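Local coordinates for protein phthiocerol synthesis polyketide synthase type I PpsC (Mycobacterium tuberculosis, PDB 7AHB) that takes part in phthiocerol synthesis as a type I polyketide synthase, its acyltransferase domain probably selecting the extender unit and passing it to the acyl carrier protein, at residues Thr160-Arg163 and Ser164-Ala168; Ser210-Pro213 and Leu214-Asp217; His325-Ser328 and Asp329-Ala333. All coordinates share one frame; numbering follows the deposited sequence.

The three contacts come in chain order, and each is local: contact 1 lies along helix 153-167, contact 2 turns from strand 207-211 into helix 213-225, and contact 3 lies along helix 324-334. Contact 2 starts on a strand of the antiparallel four-stranded sheet, the small subdomain of this fold, whereas contact 3 belongs to a helix that links two strands of the parallel sheet. Contact 1 lies among helices. The centres of contacts 1 and 2 are about 21 Å apart, those of 2 and 3 about 27 Å, and contacts 1 and 3, about 31 Å apart, flank the chain's centre from opposite sides. They thus belong to separate parts of one acyltransferase domain and do not touch.

Contact 1. Residues Thr160-Arg163 and Ser164-Ala168; sequences TAVR and SRLMA
R163 and M167, one turn apart on helix 153-167, lie side by side and point the same way. From CB the arginine runs out with CG opposite its backbone N (chi1 179°), and CG meets the thioether of M167, 3.6 Å from SD. Its CD passes the same sulfur at 4.0 Å; then the chain bends at chi3 (57°) and NH2 donates a hydrogen bond to Q110, NE too being hydrogen-bonded outside the two segments. M167 N donates to R163 O at 3.0 Å.

S164 grips the carbonyl of T160 twice. Its N and its OG reach T160 O from opposite faces of the carbonyl plane, OG at 2.8 Å, because chi1 of 67° folds the hydroxyl back over the preceding turn. On another flank V162 CG1 lies 4.0 Å from L166 CD1, while R165 crosses V162 obliquely, and its NH1 is salt-bridged to E254.

Helix 106-126 covers the T160 and S164 side of this buried part of the helix, helix 248-254 packs against V162, R163 and L166, and V142 of helix 141-147 touches both T160 and R163.

Contact 2. Residues Ser210-Pro213 and Leu214-Asp217; sequences SGPP and LLID
I216 reaches back to strand 207-211 from the first turn of helix 213-225, at a strand-to-helix junction of the antiparallel sheet, with P212 at the N-cap and P213 in the first turn. This is the tight side. I216 CG1 lies 3.5 Å from G211 O, and I216 CD1 presses on the strand backbone, 3.6 Å from G211 N. Chi1 of -62° sets CG1 opposite the carbonyl carbon, and a bend at chi2 carries the CD1 methyl toward the strand. T175 and A177 of strand 175-179 also touch this buried side chain. G211 has an extended backbone of a kind accessible to glycine, and with no side chain there I216 CD1 can come close to the strand.

P212 and L215 meet more loosely, the proline ring crossing the leucine with P212 CG 3.9 Å from L215 CD1; E195 touches both. L214 and D217 are exposed, and L214 makes little of the contact beyond its bonded neighbour.

P212 O receives two amides of the opening turn, I216 N nearly straight and L215 N through a weak, bent bond. One residue on, D217 N donates to P213 O at 2.9 Å with an N-H...O angle of 163°.

Contact 3. Residues His325-Ser328 and Asp329-Ala333; sequences HSIS and DTLRA. With SCN (thiocyanate ion), chain N.
Successive i to i+4 bonds carry helix 324-334 through this contact, from D329 N to H325 O, at 2.9 Å, as far as R332 N to S328 O. The helix is the crossover of a beta-alpha-beta unit between parallel strands 313-316 and 341-343.

The carboxylate of buried D329 stands over one face of the exposed H325 ring, offset toward its rim, the two planes 75° apart. D329 OD2 comes from above the ring and not along an N-H direction, so it makes no hydrogen bond to H325 NE2 despite the 3.0 Å between them. OD2 instead accepts a short bond from water 1, at 2.6 Å, and that water makes a weak link to S326 OG.

Facing inward, I327 and L331 run side by side, I327 CG2 3.8 Å from L331 CD1, and both touch F314 of strand 313-316. T330 turns to helix 300-308; its OG1 shares water 2, at 2.8 Å, with S326 O, where the bond is weak. R332 folds back along the helix through a bend at chi3, bringing NH2 to 3.6 Å from S328 CB.

A thiocyanate ion, probably from the crystallisation liquor, is held beside S326, whose OG donates to its N atom at 2.6 Å.

Contact 1. Residues Thr160-Arg163 and Ser164-Ala168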
loop_
_atom_site.group_PDB
_atom_site.type_symbol
_atom_site.label_atom_id
_atom_site.label_comp_id
_atom_site.label_asym_id
_atom_site.label_seq_id
_atom_site.Cartn_x
_atom_site.Cartn_y
_atom_site.Cartn_z
ATOM N N THR A 160 7.666 -4.381 9.456
ATOM C CA THR A 160 7.049 -3.074 9.645
ATOM C C THR A 160 7.593 -2.380 10.880
ATOM O O THR A 160 7.916 -1.189 10.825
ATOM C CB THR A 160 5.535 -3.224 9.735
ATOM O OG1 THR A 160 5.081 -3.895 8.551
ATOM C CG2 THR A 160 4.860 -1.901 9.822
ATOM N N ALA A 161 7.761 -3.129 11.974
ATOM C CA ALA A 161 8.261 -2.562 13.224
ATOM C C ALA A 161 9.683 -2.040 13.075
ATOM O O ALA A 161 9.998 -0.928 13.521
ATOM C CB ALA A 161 8.218 -3.610 14.330
ATOM N N VAL A 162 10.558 -2.839 12.458
ATOM C CA VAL A 162 11.947 -2.433 12.272
ATOM C C VAL A 162 12.018 -1.202 11.373
ATOM O O VAL A 162 12.587 -0.173 11.741
ATOM C CB VAL A 162 12.772 -3.594 11.685
ATOM C CG1 VAL A 162 14.144 -3.097 11.255
ATOM C CG2 VAL A 162 12.903 -4.745 12.686
ATOM N N ARG A 163 11.449 -1.299 10.169
ATOM C CA ARG A 163 11.549 -0.205 9.208
ATOM C C ARG A 163 10.982 1.078 9.788
ATOM O O ARG A 163 11.603 2.140 9.682
ATOM C CB ARG A 163 10.822 -0.551 7.908
ATOM C CG ARG A 163 10.881 0.577 6.862
ATOM C CD ARG A 163 9.879 0.302 5.728
ATOM N NE ARG A 163 8.526 0.146 6.268
ATOM C CZ ARG A 163 7.645 -0.752 5.842
ATOM N NH1 ARG A 163 7.931 -1.579 4.819
ATOM N NH2 ARG A 163 6.461 -0.788 6.411
ATOM N N SER A 164 9.792 0.999 10.402
ATOM C CA SER A 164 9.149 2.208 10.917
ATOM C C SER A 164 9.931 2.818 12.072
ATOM O O SER A 164 9.968 4.046 12.213
ATOM C CB SER A 164 7.706 1.919 11.336
ATOM O OG SER A 164 7.629 1.061 12.436
ATOM N N ARG A 165 10.564 1.996 12.906
ATOM C CA ARG A 165 11.394 2.550 13.970
ATOM C C ARG A 165 12.622 3.255 13.406
ATOM O O ARG A 165 13.066 4.276 13.954
ATOM C CB ARG A 165 11.830 1.457 14.937
ATOM C CG ARG A 165 12.602 2.003 16.124
ATOM C CD ARG A 165 13.885 1.213 16.380
ATOM N NE ARG A 165 13.620 -0.208 16.581
ATOM C CZ ARG A 165 14.064 -1.185 15.792
ATOM N NH1 ARG A 165 14.806 -0.908 14.727
ATOM N NH2 ARG A 165 13.741 -2.452 16.070
ATOM N N LEU A 166 13.205 2.697 12.343
ATOM C CA LEU A 166 14.337 3.332 11.685
ATOM C C LEU A 166 13.955 4.656 11.024
ATOM O O LEU A 166 14.776 5.567 10.972
ATOM C CB LEU A 166 14.938 2.381 10.644
ATOM C CG LEU A 166 15.532 1.088 11.226
ATOM C CD1 LEU A 166 16.090 0.194 10.150
ATOM C CD2 LEU A 166 16.640 1.442 12.224
ATOM N N MET A 167 12.751 4.769 10.489
ATOM C CA MET A 167 12.313 5.986 9.842
ATOM C C MET A 167 11.795 7.028 10.811
ATOM O O MET A 167 11.838 8.213 10.477
ATOM C CB MET A 167 11.232 5.639 8.811
ATOM C CG MET A 167 11.750 4.796 7.640
ATOM S SD MET A 167 10.451 4.172 6.543
ATOM C CE MET A 167 9.852 5.719 5.882
ATOM N N ALA A 168 11.344 6.627 11.988
ATOM C CA ALA A 168 10.739 7.583 12.911
ATOM C C ALA A 168 11.621 8.776 13.234
ATOM O O ALA A 168 11.095 9.904 13.268
ATOM C CB ALA A 168 10.348 6.853 14.195
#

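Contact 2. Residues Ser210-Pro213 and Leu214-Asp217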
loop_
_atom_site.group_PDB
_atom_site.type_symbol
_atom_site.label_atom_id
_atom_site.label_comp_id
_atom_site.label_asym_id
_atom_site.label_seq_id
_atom_site.Cartn_x
_atom_site.Cartn_y
_atom_site.Cartn_z
ATOM N N SER A 210 9.668 12.812 -4.049
ATOM C CA SER A 210 9.977 12.618 -2.647
ATOM C C SER A 210 11.239 13.389 -2.315
ATOM O O SER A 210 12.165 13.427 -3.120
ATOM C CB SER A 210 10.156 11.111 -2.320
ATOM O OG SER A 210 10.522 10.959 -0.975
ATOM N N GLY A 211 11.272 14.007 -1.132
ATOM C CA GLY A 211 12.452 14.713 -0.711
ATOM C C GLY A 211 12.180 15.705 0.410
ATOM O O GLY A 211 11.129 15.695 1.055
ATOM N N PRO A 212 13.147 16.568 0.671
ATOM C CA PRO A 212 13.007 17.546 1.787
ATOM C C PRO A 212 11.783 18.427 1.607
ATOM O O PRO A 212 11.479 18.866 0.487
ATOM C CB PRO A 212 14.301 18.361 1.708
ATOM C CG PRO A 212 15.288 17.480 0.974
ATOM C CD PRO A 212 14.458 16.639 0.004
ATOM N N PRO A 213 11.069 18.739 2.701
ATOM C CA PRO A 213 9.744 19.369 2.536
ATOM C C PRO A 213 9.784 20.747 1.912
ATOM O O PRO A 213 8.853 21.096 1.180
ATOM C CB PRO A 213 9.187 19.409 3.968
ATOM C CG PRO A 213 10.396 19.259 4.863
ATOM C CD PRO A 213 11.332 18.348 4.098
ATOM N N LEU A 214 10.811 21.553 2.202
ATOM C CA LEU A 214 10.904 22.869 1.578
ATOM C C LEU A 214 11.022 22.749 0.064
ATOM O O LEU A 214 10.486 23.579 -0.681
ATOM C CB LEU A 214 12.106 23.641 2.126
ATOM C CG LEU A 214 11.992 24.174 3.560
ATOM C CD1 LEU A 214 13.214 25.009 3.970
ATOM C CD2 LEU A 214 10.712 25.002 3.725
ATOM N N LEU A 215 11.740 21.726 -0.406
ATOM C CA LEU A 215 11.951 21.546 -1.840
ATOM C C LEU A 215 10.730 20.938 -2.514
ATOM O O LEU A 215 10.415 21.285 -3.655
ATOM C CB LEU A 215 13.191 20.690 -2.076
ATOM C CG LEU A 215 14.487 21.275 -1.525
ATOM C CD1 LEU A 215 15.605 20.303 -1.625
ATOM C CD2 LEU A 215 14.862 22.589 -2.273
ATOM N N ILE A 216 10.045 20.018 -1.839
ATOM C CA ILE A 216 8.774 19.526 -2.353
ATOM C C ILE A 216 7.771 20.666 -2.462
ATOM O O ILE A 216 7.056 20.778 -3.463
ATOM C CB ILE A 216 8.250 18.373 -1.472
ATOM C CG1 ILE A 216 9.219 17.203 -1.506
ATOM C CG2 ILE A 216 6.860 17.949 -1.897
ATOM C CD1 ILE A 216 9.568 16.684 -2.885
ATOM N N ASP A 217 7.705 21.536 -1.446
ATOM C CA ASP A 217 6.803 22.676 -1.534
ATOM C C ASP A 217 7.173 23.573 -2.704
ATOM O O ASP A 217 6.291 24.103 -3.393
ATOM C CB ASP A 217 6.825 23.474 -0.228
ATOM C CG ASP A 217 6.071 22.781 0.890
ATOM O OD1 ASP A 217 5.435 21.745 0.621
ATOM O OD2 ASP A 217 6.134 23.262 2.034
#

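Contact 3. Residues His325-Ser328 and Asp329-Ala333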
loop_
_atom_site.group_PDB
_atom_site.type_symbol
_atom_site.label_atom_id
_atom_site.label_comp_id
_atom_site.label_asym_id
_atom_site.label_seq_id
_atom_site.Cartn_x
_atom_site.Cartn_y
_atom_site.Cartn_z
ATOM N N HIS A 325 -8.229 5.617 -8.728
ATOM C CA HIS A 325 -8.168 6.469 -9.914
ATOM C C HIS A 325 -6.895 6.220 -10.722
ATOM O O HIS A 325 -6.936 6.173 -11.958
ATOM C CB HIS A 325 -8.251 7.943 -9.521
ATOM C CG HIS A 325 -8.021 8.883 -10.667
ATOM N ND1 HIS A 325 -8.896 8.990 -11.733
ATOM C CD2 HIS A 325 -7.011 9.749 -10.926
ATOM C CE1 HIS A 325 -8.441 9.888 -12.591
ATOM N NE2 HIS A 325 -7.296 10.362 -12.126
ATOM N N SER A 326 -5.752 6.081 -10.046
ATOM C CA SER A 326 -4.504 5.772 -10.746
ATOM C C SER A 326 -4.572 4.406 -11.411
ATOM O O SER A 326 -4.065 4.221 -12.527
ATOM C CB SER A 326 -3.321 5.817 -9.772
ATOM O OG SER A 326 -3.128 7.134 -9.287
ATOM N N ILE A 327 -5.178 3.427 -10.732
ATOM C CA ILE A 327 -5.373 2.116 -11.344
ATOM C C ILE A 327 -6.166 2.259 -12.639
ATOM O O ILE A 327 -5.768 1.772 -13.705
ATOM C CB ILE A 327 -6.068 1.163 -10.349
ATOM C CG1 ILE A 327 -5.118 0.830 -9.199
ATOM C CG2 ILE A 327 -6.528 -0.110 -11.059
ATOM C CD1 ILE A 327 -5.774 0.145 -8.027
ATOM N N SER A 328 -7.309 2.931 -12.566
ATOM C CA SER A 328 -8.127 3.096 -13.761
ATOM C C SER A 328 -7.371 3.846 -14.853
ATOM O O SER A 328 -7.471 3.496 -16.038
ATOM C CB SER A 328 -9.419 3.823 -13.406
ATOM O OG SER A 328 -10.233 2.997 -12.579
ATOM N N ASP A 329 -6.614 4.886 -14.484
ATOM C CA ASP A 329 -5.835 5.597 -15.495
ATOM C C ASP A 329 -4.878 4.652 -16.220
ATOM O O ASP A 329 -4.766 4.690 -17.450
ATOM C CB ASP A 329 -5.059 6.742 -14.863
ATOM C CG ASP A 329 -5.932 7.959 -14.602
ATOM O OD1 ASP A 329 -7.094 7.984 -15.090
ATOM O OD2 ASP A 329 -5.455 8.878 -13.905
ATOM N N THR A 330 -4.181 3.794 -15.469
ATOM C CA THR A 330 -3.254 2.852 -16.089
ATOM C C THR A 330 -3.992 1.876 -16.990
ATOM O O THR A 330 -3.601 1.658 -18.139
ATOM C CB THR A 330 -2.476 2.109 -15.009
ATOM O OG1 THR A 330 -1.544 3.010 -14.422
ATOM C CG2 THR A 330 -1.740 0.903 -15.583
ATOM N N LEU A 331 -5.070 1.283 -16.484
ATOM C CA LEU A 331 -5.793 0.283 -17.266
ATOM C C LEU A 331 -6.366 0.894 -18.537
ATOM O O LEU A 331 -6.374 0.253 -19.601
ATOM C CB LEU A 331 -6.905 -0.338 -16.419
ATOM C CG LEU A 331 -6.428 -1.142 -15.217
ATOM C CD1 LEU A 331 -7.598 -1.571 -14.355
ATOM C CD2 LEU A 331 -5.631 -2.369 -15.667
ATOM N N ARG A 332 -6.850 2.140 -18.446
ATOM C CA ARG A 332 -7.439 2.802 -19.606
ATOM C C ARG A 332 -6.409 3.015 -20.711
ATOM O O ARG A 332 -6.772 3.101 -21.887
ATOM C CB ARG A 332 -8.044 4.138 -19.173
ATOM C CG ARG A 332 -9.270 4.571 -19.937
ATOM C CD ARG A 332 -9.790 5.933 -19.425
ATOM N NE ARG A 332 -9.788 5.991 -17.975
ATOM C CZ ARG A 332 -10.877 5.958 -17.213
ATOM N NH1 ARG A 332 -12.090 5.889 -17.767
ATOM N NH2 ARG A 332 -10.746 6.014 -15.890
ATOM N N ALA A 333 -5.127 3.104 -20.360
ATOM C CA ALA A 333 -4.096 3.360 -21.354
ATOM C C ALA A 333 -3.776 2.143 -22.203
ATOM O O ALA A 333 -3.241 2.305 -23.297
ATOM C CB ALA A 333 -2.812 3.843 -20.670
HETATM S S SCN N . 0.727 7.037 -5.575
HETATM C C SCN N . -0.834 7.120 -6.489
HETATM N N SCN N . -1.818 7.173 -7.054
HETATM O O HOH W 1 -3.417 8.812 -12.234
HETATM O O HOH W 2 -1.717 2.358 -11.754
#